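Local coordinates for non-toxic crystal protein (Bacillus thuringiensis, PDB 2D42) that is a non-toxic parasporal crystal protein of unconfirmed function whose elongated, strand-rich structure closely resembles the beta-pore-forming toxins of the aerolysin and epsilon-toxin type, at residues T94-A105 with R117-N126; M166-S174 with N218-G226. One frame throughout, in Å; residues are numbered along the deposited sequence.

In the fold
Both contacts are antiparallel strand pairings in one elongated chain, and their centres lie about 12 Å apart. Contact 1 pairs neighbours in sequence: 101-109 and 114-122 form a beta hairpin, which with 48-49 makes a small three-stranded sheet. Contact 2 is long-range, joining strands 150-185 and 219-244 of the large mixed sheet. The two meet at V124, whose CG2 packs 4.0 Å from F222 CE2 and 4.2 Å from L169 CD1. Strand 219-244 also reaches the hairpin, where I228 touches I118 and F120. Strand 36-43 bridges the two, L40 touching Y103 and C171. Aerolysin-type pore formers insert an amphipathic hairpin into the membrane; 101-122 may correspond to it, but this is unproven.

Contact 1 of 2, residues T94-A105 with R117-N126; sequences TAGTNITGKYFA and RIAFEGAVTN
One face of the F120 ring is covered by Y103 CB, which sits 3.6 Å from the ring centroid in a CH-pi contact. The Y103 ring meets F120 obliquely, their planes 38° apart; G101 C lies over one of its faces and E121 C at its edge. F104 CD1 lies at the edge of the R117 guanidinium, 3.6 Å from NE. The strands form a beta hairpin of the kind found in aerolysin-like toxins, with Y103-F120 a hydrogen-bonded pair and F104-A119 a non-hydrogen-bonded one. Y103, A105, I118 and F120 share one face, where Y103 meets L40 of strand 36-43 and I118 and F120 meet I228 of strand 219-244. On the other, F104 CE1 presses on A119 CB at 3.3 Å and K102 NZ stays 4.2 Å from E121 OE2, beyond a salt bridge. F120 has its CG between backbone N and carbonyl carbon (chi1 63°), which swings the ring across to Y103. Beyond the paired strands, N98 OD1 takes two donors: T125 OG1 at 2.6 Å, in the carbonyl plane on a lone pair, and N126 ND2 at 2.9 Å, well above that plane. N126 ND2 also bonds Y130 OH, and OD1 accepts from N128 N. T125 OG1 in turn accepts from I99 N at 3.3 Å.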
loop_
_atom_site.group_PDB
_atom_site.type_symbol
_atom_site.label_atom_id
_atom_site.label_comp_id
_atom_site.label_asym_id
_atom_site.label_seq_id
_atom_site.Cartn_x
_atom_site.Cartn_y
_atom_site.Cartn_z
ATOM N N THR A 94 14.691 3.420 6.690
ATOM C CA THR A 94 15.133 2.026 6.647
ATOM C C THR A 94 16.243 1.738 7.649
ATOM O O THR A 94 17.042 2.615 7.986
ATOM C CB THR A 94 15.654 1.632 5.241
ATOM O OG1 THR A 94 15.986 0.237 5.226
ATOM C CG2 THR A 94 16.888 2.437 4.882
ATOM N N ALA A 95 16.284 0.494 8.114
ATOM C CA ALA A 95 17.296 0.054 9.055
ATOM C C ALA A 95 18.274 -0.832 8.290
ATOM O O ALA A 95 19.073 -1.560 8.886
ATOM C CB ALA A 95 16.652 -0.729 10.198
ATOM N N GLY A 96 18.201 -0.771 6.963
ATOM C CA GLY A 96 19.095 -1.573 6.145
ATOM C C GLY A 96 18.450 -2.781 5.487
ATOM O O GLY A 96 19.089 -3.466 4.689
ATOM N N THR A 97 17.192 -3.051 5.813
ATOM C CA THR A 97 16.481 -4.192 5.229
ATOM C C THR A 97 15.151 -3.753 4.625
ATOM O O THR A 97 14.388 -3.022 5.259
ATOM C CB THR A 97 16.181 -5.271 6.289
ATOM O OG1 THR A 97 17.408 -5.722 6.870
ATOM C CG2 THR A 97 15.457 -6.460 5.659
ATOM N N ASN A 98 14.864 -4.189 3.403
ATOM C CA ASN A 98 13.602 -3.797 2.795
ATOM C C ASN A 98 12.450 -4.563 3.419
ATOM O O ASN A 98 12.560 -5.752 3.692
ATOM C CB ASN A 98 13.633 -4.002 1.284
ATOM C CG ASN A 98 14.324 -2.862 0.570
ATOM O OD1 ASN A 98 14.068 -1.692 0.860
ATOM N ND2 ASN A 98 15.196 -3.189 -0.370
ATOM N N ILE A 99 11.356 -3.858 3.671
ATOM C CA ILE A 99 10.173 -4.468 4.266
ATOM C C ILE A 99 8.944 -4.121 3.439
ATOM O O ILE A 99 8.632 -2.948 3.236
ATOM C CB ILE A 99 9.913 -3.951 5.686
ATOM C CG1 ILE A 99 11.163 -4.100 6.550
ATOM C CG2 ILE A 99 8.760 -4.724 6.312
ATOM C CD1 ILE A 99 11.069 -3.322 7.842
ATOM N N THR A 100 8.253 -5.140 2.956
ATOM C CA THR A 100 7.051 -4.921 2.179
ATOM C C THR A 100 5.832 -5.010 3.090
ATOM O O THR A 100 5.634 -6.011 3.768
ATOM C CB THR A 100 6.924 -5.958 1.065
ATOM O OG1 THR A 100 7.980 -5.760 0.115
ATOM C CG2 THR A 100 5.582 -5.822 0.361
ATOM N N GLY A 101 5.032 -3.950 3.121
ATOM C CA GLY A 101 3.836 -3.957 3.948
ATOM C C GLY A 101 2.557 -4.101 3.130
ATOM O O GLY A 101 2.527 -3.759 1.945
ATOM N N LYS A 102 1.506 -4.620 3.757
ATOM C CA LYS A 102 0.207 -4.790 3.100
ATOM C C LYS A 102 -0.693 -3.713 3.702
ATOM O O LYS A 102 -0.727 -3.555 4.922
ATOM C CB LYS A 102 -0.368 -6.172 3.407
ATOM C CG LYS A 102 -1.227 -6.774 2.299
ATOM C CD LYS A 102 -2.361 -5.851 1.859
ATOM C CE LYS A 102 -3.279 -6.557 0.868
ATOM N NZ LYS A 102 -2.525 -7.175 -0.263
ATOM N N TYR A 103 -1.410 -2.969 2.861
ATOM C CA TYR A 103 -2.276 -1.890 3.354
ATOM C C TYR A 103 -3.679 -1.900 2.733
ATOM O O TYR A 103 -3.928 -2.591 1.747
ATOM C CB TYR A 103 -1.623 -0.538 3.075
ATOM C CG TYR A 103 -0.167 -0.444 3.486
ATOM C CD1 TYR A 103 0.199 -0.296 4.823
ATOM C CD2 TYR A 103 0.845 -0.492 2.529
ATOM C CE1 TYR A 103 1.539 -0.192 5.195
ATOM C CE2 TYR A 103 2.187 -0.390 2.891
ATOM C CZ TYR A 103 2.525 -0.235 4.221
ATOM O OH TYR A 103 3.847 -0.083 4.565
ATOM N N PHE A 104 -4.585 -1.118 3.320
ATOM C CA PHE A 104 -5.969 -1.020 2.854
ATOM C C PHE A 104 -6.497 0.404 3.020
ATOM O O PHE A 104 -5.938 1.206 3.766
ATOM C CB PHE A 104 -6.867 -1.978 3.640
ATOM C CG PHE A 104 -6.636 -3.427 3.319
ATOM C CD1 PHE A 104 -7.330 -4.047 2.278
ATOM C CD2 PHE A 104 -5.708 -4.173 4.044
ATOM C CE1 PHE A 104 -7.101 -5.385 1.968
ATOM C CE2 PHE A 104 -5.473 -5.515 3.740
ATOM C CZ PHE A 104 -6.172 -6.121 2.697
ATOM N N ALA A 105 -7.575 0.712 2.311
ATOM C CA ALA A 105 -8.187 2.030 2.384
ATOM C C ALA A 105 -9.607 1.960 1.837
ATOM O O ALA A 105 -9.851 1.354 0.791
ATOM C CB ALA A 105 -7.367 3.030 1.593
ATOM N N ARG A 117 -13.172 -0.667 -1.141
ATOM C CA ARG A 117 -12.014 -0.884 -0.270
ATOM C C ARG A 117 -10.871 -1.389 -1.141
ATOM O O ARG A 117 -10.985 -2.443 -1.750
ATOM C CB ARG A 117 -12.326 -1.936 0.805
ATOM C CG ARG A 117 -11.287 -1.997 1.935
ATOM C CD ARG A 117 -11.561 -3.144 2.921
ATOM N NE ARG A 117 -10.888 -4.367 2.495
ATOM C CZ ARG A 117 -11.487 -5.534 2.269
ATOM N NH1 ARG A 117 -12.799 -5.665 2.427
ATOM N NH2 ARG A 117 -10.764 -6.574 1.871
ATOM N N ILE A 118 -9.780 -0.638 -1.214
ATOM C CA ILE A 118 -8.649 -1.070 -2.022
ATOM C C ILE A 118 -7.594 -1.705 -1.124
ATOM O O ILE A 118 -7.598 -1.511 0.096
ATOM C CB ILE A 118 -7.964 0.097 -2.758
ATOM C CG1 ILE A 118 -7.322 1.043 -1.738
ATOM C CG2 ILE A 118 -8.968 0.834 -3.650
ATOM C CD1 ILE A 118 -6.306 1.963 -2.343
ATOM N N ALA A 119 -6.695 -2.458 -1.746
ATOM C CA ALA A 119 -5.603 -3.116 -1.046
ATOM C C ALA A 119 -4.361 -2.820 -1.869
ATOM O O ALA A 119 -4.422 -2.771 -3.108
ATOM C CB ALA A 119 -5.842 -4.626 -0.973
ATOM N N PHE A 120 -3.248 -2.581 -1.183
ATOM C CA PHE A 120 -1.993 -2.311 -1.861
ATOM C C PHE A 120 -0.794 -2.710 -1.015
ATOM O O PHE A 120 -0.920 -2.945 0.198
ATOM C CB PHE A 120 -1.913 -0.830 -2.270
ATOM C CG PHE A 120 -1.912 0.151 -1.116
ATOM C CD1 PHE A 120 -0.718 0.713 -0.666
ATOM C CD2 PHE A 120 -3.104 0.568 -0.536
ATOM C CE1 PHE A 120 -0.713 1.682 0.338
ATOM C CE2 PHE A 120 -3.114 1.535 0.470
ATOM C CZ PHE A 120 -1.915 2.097 0.908
ATOM N N GLU A 121 0.359 -2.836 -1.666
ATOM C CA GLU A 121 1.589 -3.191 -0.971
ATOM C C GLU A 121 2.609 -2.102 -1.247
ATOM O O GLU A 121 2.538 -1.402 -2.268
ATOM C CB GLU A 121 2.136 -4.536 -1.456
ATOM C CG GLU A 121 1.265 -5.724 -1.125
ATOM C CD GLU A 121 1.888 -7.040 -1.570
ATOM O OE1 GLU A 121 2.740 -7.022 -2.481
ATOM O OE2 GLU A 121 1.515 -8.096 -1.020
ATOM N N GLY A 122 3.561 -1.960 -0.336
ATOM C CA GLY A 122 4.578 -0.944 -0.501
ATOM C C GLY A 122 5.663 -1.083 0.549
ATOM O O GLY A 122 5.494 -1.787 1.549
ATOM N N ALA A 123 6.783 -0.412 0.314
ATOM C CA ALA A 123 7.906 -0.460 1.234
ATOM C C ALA A 123 8.280 0.966 1.593
ATOM O O ALA A 123 8.496 1.797 0.710
ATOM C CB ALA A 123 9.094 -1.168 0.571
ATOM N N VAL A 124 8.332 1.256 2.888
ATOM C CA VAL A 124 8.697 2.597 3.330
ATOM C C VAL A 124 10.220 2.692 3.295
ATOM O O VAL A 124 10.786 3.766 3.486
ATOM C CB VAL A 124 8.225 2.867 4.787
ATOM C CG1 VAL A 124 9.017 1.996 5.773
ATOM C CG2 VAL A 124 8.394 4.341 5.123
ATOM N N THR A 125 10.859 1.557 3.016
ATOM C CA THR A 125 12.316 1.450 3.002
ATOM C C THR A 125 13.047 1.788 1.714
ATOM O O THR A 125 14.279 1.801 1.689
ATOM C CB THR A 125 12.754 0.040 3.424
ATOM O OG1 THR A 125 12.187 -0.923 2.529
ATOM C CG2 THR A 125 12.289 -0.256 4.843
ATOM N N ASN A 126 12.307 2.046 0.641
ATOM C CA ASN A 126 12.939 2.404 -0.619
ATOM C C ASN A 126 11.963 3.172 -1.507
ATOM O O ASN A 126 10.776 3.275 -1.196
ATOM C CB ASN A 126 13.455 1.148 -1.333
ATOM C CG ASN A 126 12.337 0.249 -1.813
ATOM O OD1 ASN A 126 11.513 0.654 -2.638
ATOM N ND2 ASN A 126 12.303 -0.979 -1.305
#

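Contact 2 of 2, residues M166-S174 with N218-G226; sequences MTVLECVVS and NRAYFTGEG
L169 O receives G224 N at 2.6 Å, almost straight at 176°. The return bond, from L169 N to G224 O, is 2.9 Å long. The same ladder continues through T167-G226 and V173-A220, with the C171-F222 pair less even: F222 N to C171 O is sound, whereas C171 N to F222 O is weak. One water joins E170 OE1 and T223 OG1, 2.6 Å from each, across the non-hydrogen-bonded pair where the two side chains lie side by side; E170 also forms a salt bridge with R43. This is an antiparallel pairing of two long strands of the large mixed sheet in an aerolysin/epsilon-toxin-like fold, in line with the chain's membership of that clan. T167, L169, C171, V173, A220 and F222 line its buried face. There C171 SG, set between the backbone N and the carbonyl carbon (chi1 67°), stands 3.9 Å from F222 CB and meets the F222 ring obliquely; that ring also meets F211. Beside the glycines, L169 CD1 rests 3.7 Å from E225 O. On the opposite face V172 spreads its two methyls: CG1 touches R219 CB at 3.7 Å, and CG2 lies 3.8 Å from Y221 CE2. R219 NH1 donates to Y221 OH, linking the two residues along their own strand. E225 CG approaches T167 O, and its carboxylate forms a salt bridge with R90.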
loop_
_atom_site.group_PDB
_atom_site.type_symbol
_atom_site.label_atom_id
_atom_site.label_comp_id
_atom_site.label_asym_id
_atom_site.label_seq_id
_atom_site.Cartn_x
_atom_site.Cartn_y
_atom_site.Cartn_z
ATOM N N MET A 166 -2.144 10.576 -2.576
ATOM C CA MET A 166 -0.946 10.772 -1.781
ATOM C C MET A 166 -1.169 9.920 -0.532
ATOM O O MET A 166 -2.305 9.721 -0.092
ATOM C CB MET A 166 -0.811 12.258 -1.419
ATOM C CG MET A 166 0.263 12.587 -0.384
ATOM S SD MET A 166 -0.423 12.600 1.297
ATOM C CE MET A 166 -1.251 14.215 1.302
ATOM N N THR A 167 -0.101 9.385 0.026
ATOM C CA THR A 167 -0.251 8.576 1.230
ATOM C C THR A 167 0.636 9.130 2.331
ATOM O O THR A 167 1.658 9.755 2.059
ATOM C CB THR A 167 0.165 7.118 0.998
ATOM O OG1 THR A 167 1.537 7.081 0.587
ATOM C CG2 THR A 167 -0.720 6.453 -0.065
ATOM N N VAL A 168 0.224 8.913 3.572
ATOM C CA VAL A 168 1.004 9.337 4.720
ATOM C C VAL A 168 1.541 8.012 5.241
ATOM O O VAL A 168 0.773 7.113 5.566
ATOM C CB VAL A 168 0.130 10.031 5.791
ATOM C CG1 VAL A 168 0.956 10.271 7.063
ATOM C CG2 VAL A 168 -0.373 11.381 5.249
ATOM N N LEU A 169 2.860 7.869 5.274
ATOM C CA LEU A 169 3.445 6.614 5.727
ATOM C C LEU A 169 3.897 6.747 7.164
ATOM O O LEU A 169 4.523 7.734 7.534
ATOM C CB LEU A 169 4.617 6.228 4.819
ATOM C CG LEU A 169 4.255 6.190 3.325
ATOM C CD1 LEU A 169 5.504 5.878 2.504
ATOM C CD2 LEU A 169 3.160 5.142 3.075
ATOM N N GLU A 170 3.570 5.748 7.976
ATOM C CA GLU A 170 3.927 5.775 9.388
ATOM C C GLU A 170 4.497 4.456 9.874
ATOM O O GLU A 170 4.239 3.413 9.291
ATOM C CB GLU A 170 2.693 6.125 10.226
ATOM C CG GLU A 170 2.203 7.548 10.020
ATOM C CD GLU A 170 0.853 7.803 10.666
ATOM O OE1 GLU A 170 0.448 8.978 10.741
ATOM O OE2 GLU A 170 0.194 6.836 11.090
ATOM N N CYS A 171 5.288 4.522 10.944
ATOM C CA CYS A 171 5.868 3.335 11.553
ATOM C C CYS A 171 6.566 3.731 12.844
ATOM O O CYS A 171 6.786 4.916 13.107
ATOM C CB CYS A 171 6.858 2.644 10.601
ATOM S SG CYS A 171 8.401 3.542 10.213
ATOM N N VAL A 172 6.877 2.736 13.663
ATOM C CA VAL A 172 7.568 2.970 14.918
ATOM C C VAL A 172 9.022 2.537 14.736
ATOM O O VAL A 172 9.302 1.478 14.165
ATOM C CB VAL A 172 6.947 2.150 16.066
ATOM C CG1 VAL A 172 7.770 2.331 17.337
ATOM C CG2 VAL A 172 5.501 2.583 16.291
ATOM N N VAL A 173 9.939 3.369 15.209
ATOM C CA VAL A 173 11.358 3.069 15.116
ATOM C C VAL A 173 11.900 2.951 16.533
ATOM O O VAL A 173 11.659 3.822 17.370
ATOM C CB VAL A 173 12.097 4.180 14.351
ATOM C CG1 VAL A 173 13.601 4.020 14.490
ATOM C CG2 VAL A 173 11.689 4.133 12.881
ATOM N N SER A 174 12.625 1.868 16.796
ATOM C CA SER A 174 13.184 1.630 18.121
ATOM C C SER A 174 14.361 0.658 18.046
ATOM O O SER A 174 14.738 0.215 16.966
ATOM C CB SER A 174 12.099 1.053 19.040
ATOM O OG SER A 174 11.583 -0.152 18.495
ATOM N N ASN A 218 9.783 4.856 24.873
ATOM C CA ASN A 218 11.079 4.421 24.369
ATOM C C ASN A 218 11.030 4.110 22.874
ATOM O O ASN A 218 11.496 3.065 22.419
ATOM C CB ASN A 218 11.538 3.191 25.153
ATOM C CG ASN A 218 12.909 2.728 24.749
ATOM O OD1 ASN A 218 13.838 3.528 24.650
ATOM N ND2 ASN A 218 13.051 1.430 24.510
ATOM N N ARG A 219 10.478 5.037 22.106
ATOM C CA ARG A 219 10.355 4.835 20.674
ATOM C C ARG A 219 10.266 6.162 19.951
ATOM O O ARG A 219 10.045 7.214 20.561
ATOM C CB ARG A 219 9.093 4.023 20.375
ATOM C CG ARG A 219 7.822 4.755 20.795
ATOM C CD ARG A 219 6.588 3.890 20.662
ATOM N NE ARG A 219 6.665 2.678 21.470
ATOM C CZ ARG A 219 5.627 1.883 21.700
ATOM N NH1 ARG A 219 4.449 2.189 21.182
ATOM N NH2 ARG A 219 5.758 0.790 22.442
ATOM N N ALA A 220 10.451 6.100 18.640
ATOM C CA ALA A 220 10.360 7.282 17.805
ATOM C C ALA A 220 9.278 6.981 16.779
ATOM O O ALA A 220 9.212 5.876 16.249
ATOM C CB ALA A 220 11.687 7.546 17.117
ATOM N N TYR A 221 8.410 7.951 16.520
ATOM C CA TYR A 221 7.352 7.752 15.546
ATOM C C TYR A 221 7.761 8.443 14.252
ATOM O O TYR A 221 8.049 9.641 14.239
ATOM C CB TYR A 221 6.025 8.322 16.059
ATOM C CG TYR A 221 5.371 7.492 17.145
ATOM C CD1 TYR A 221 5.654 7.709 18.494
ATOM C CD2 TYR A 221 4.471 6.477 16.816
ATOM C CE1 TYR A 221 5.045 6.930 19.502
ATOM C CE2 TYR A 221 3.864 5.695 17.807
ATOM C CZ TYR A 221 4.152 5.925 19.146
ATOM O OH TYR A 221 3.541 5.147 20.114
ATOM N N PHE A 222 7.810 7.683 13.168
ATOM C CA PHE A 222 8.195 8.249 11.880
ATOM C C PHE A 222 6.977 8.593 11.036
ATOM O O PHE A 222 6.002 7.844 10.998
ATOM C CB PHE A 222 9.071 7.261 11.095
ATOM C CG PHE A 222 9.373 7.705 9.686
ATOM C CD1 PHE A 222 10.314 8.698 9.439
ATOM C CD2 PHE A 222 8.674 7.162 8.607
ATOM C CE1 PHE A 222 10.556 9.152 8.131
ATOM C CE2 PHE A 222 8.905 7.604 7.307
ATOM C CZ PHE A 222 9.846 8.601 7.065
ATOM N N THR A 223 7.027 9.737 10.365
ATOM C CA THR A 223 5.935 10.117 9.482
ATOM C C THR A 223 6.526 10.481 8.128
ATOM O O THR A 223 7.289 11.438 8.000
ATOM C CB THR A 223 5.107 11.292 10.035
ATOM O OG1 THR A 223 4.395 10.854 11.199
ATOM C CG2 THR A 223 4.086 11.767 8.991
ATOM N N GLY A 224 6.182 9.677 7.128
ATOM C CA GLY A 224 6.680 9.895 5.789
ATOM C C GLY A 224 5.564 10.106 4.781
ATOM O O GLY A 224 4.406 10.344 5.144
ATOM N N GLU A 225 5.911 9.982 3.509
ATOM C CA GLU A 225 4.949 10.216 2.453
ATOM C C GLU A 225 5.199 9.383 1.207
ATOM O O GLU A 225 6.339 9.042 0.881
ATOM C CB GLU A 225 4.989 11.700 2.097
ATOM C CG GLU A 225 4.038 12.142 1.015
ATOM C CD GLU A 225 4.384 13.530 0.514
ATOM O OE1 GLU A 225 4.639 14.418 1.357
ATOM O OE2 GLU A 225 4.403 13.731 -0.717
ATOM N N GLY A 226 4.116 9.069 0.506
ATOM C CA GLY A 226 4.219 8.306 -0.723
ATOM C C GLY A 226 3.030 8.589 -1.632
ATOM O O GLY A 226 2.354 9.607 -1.489
HETATM O O HOH W 1 1.822 11.011 11.678
#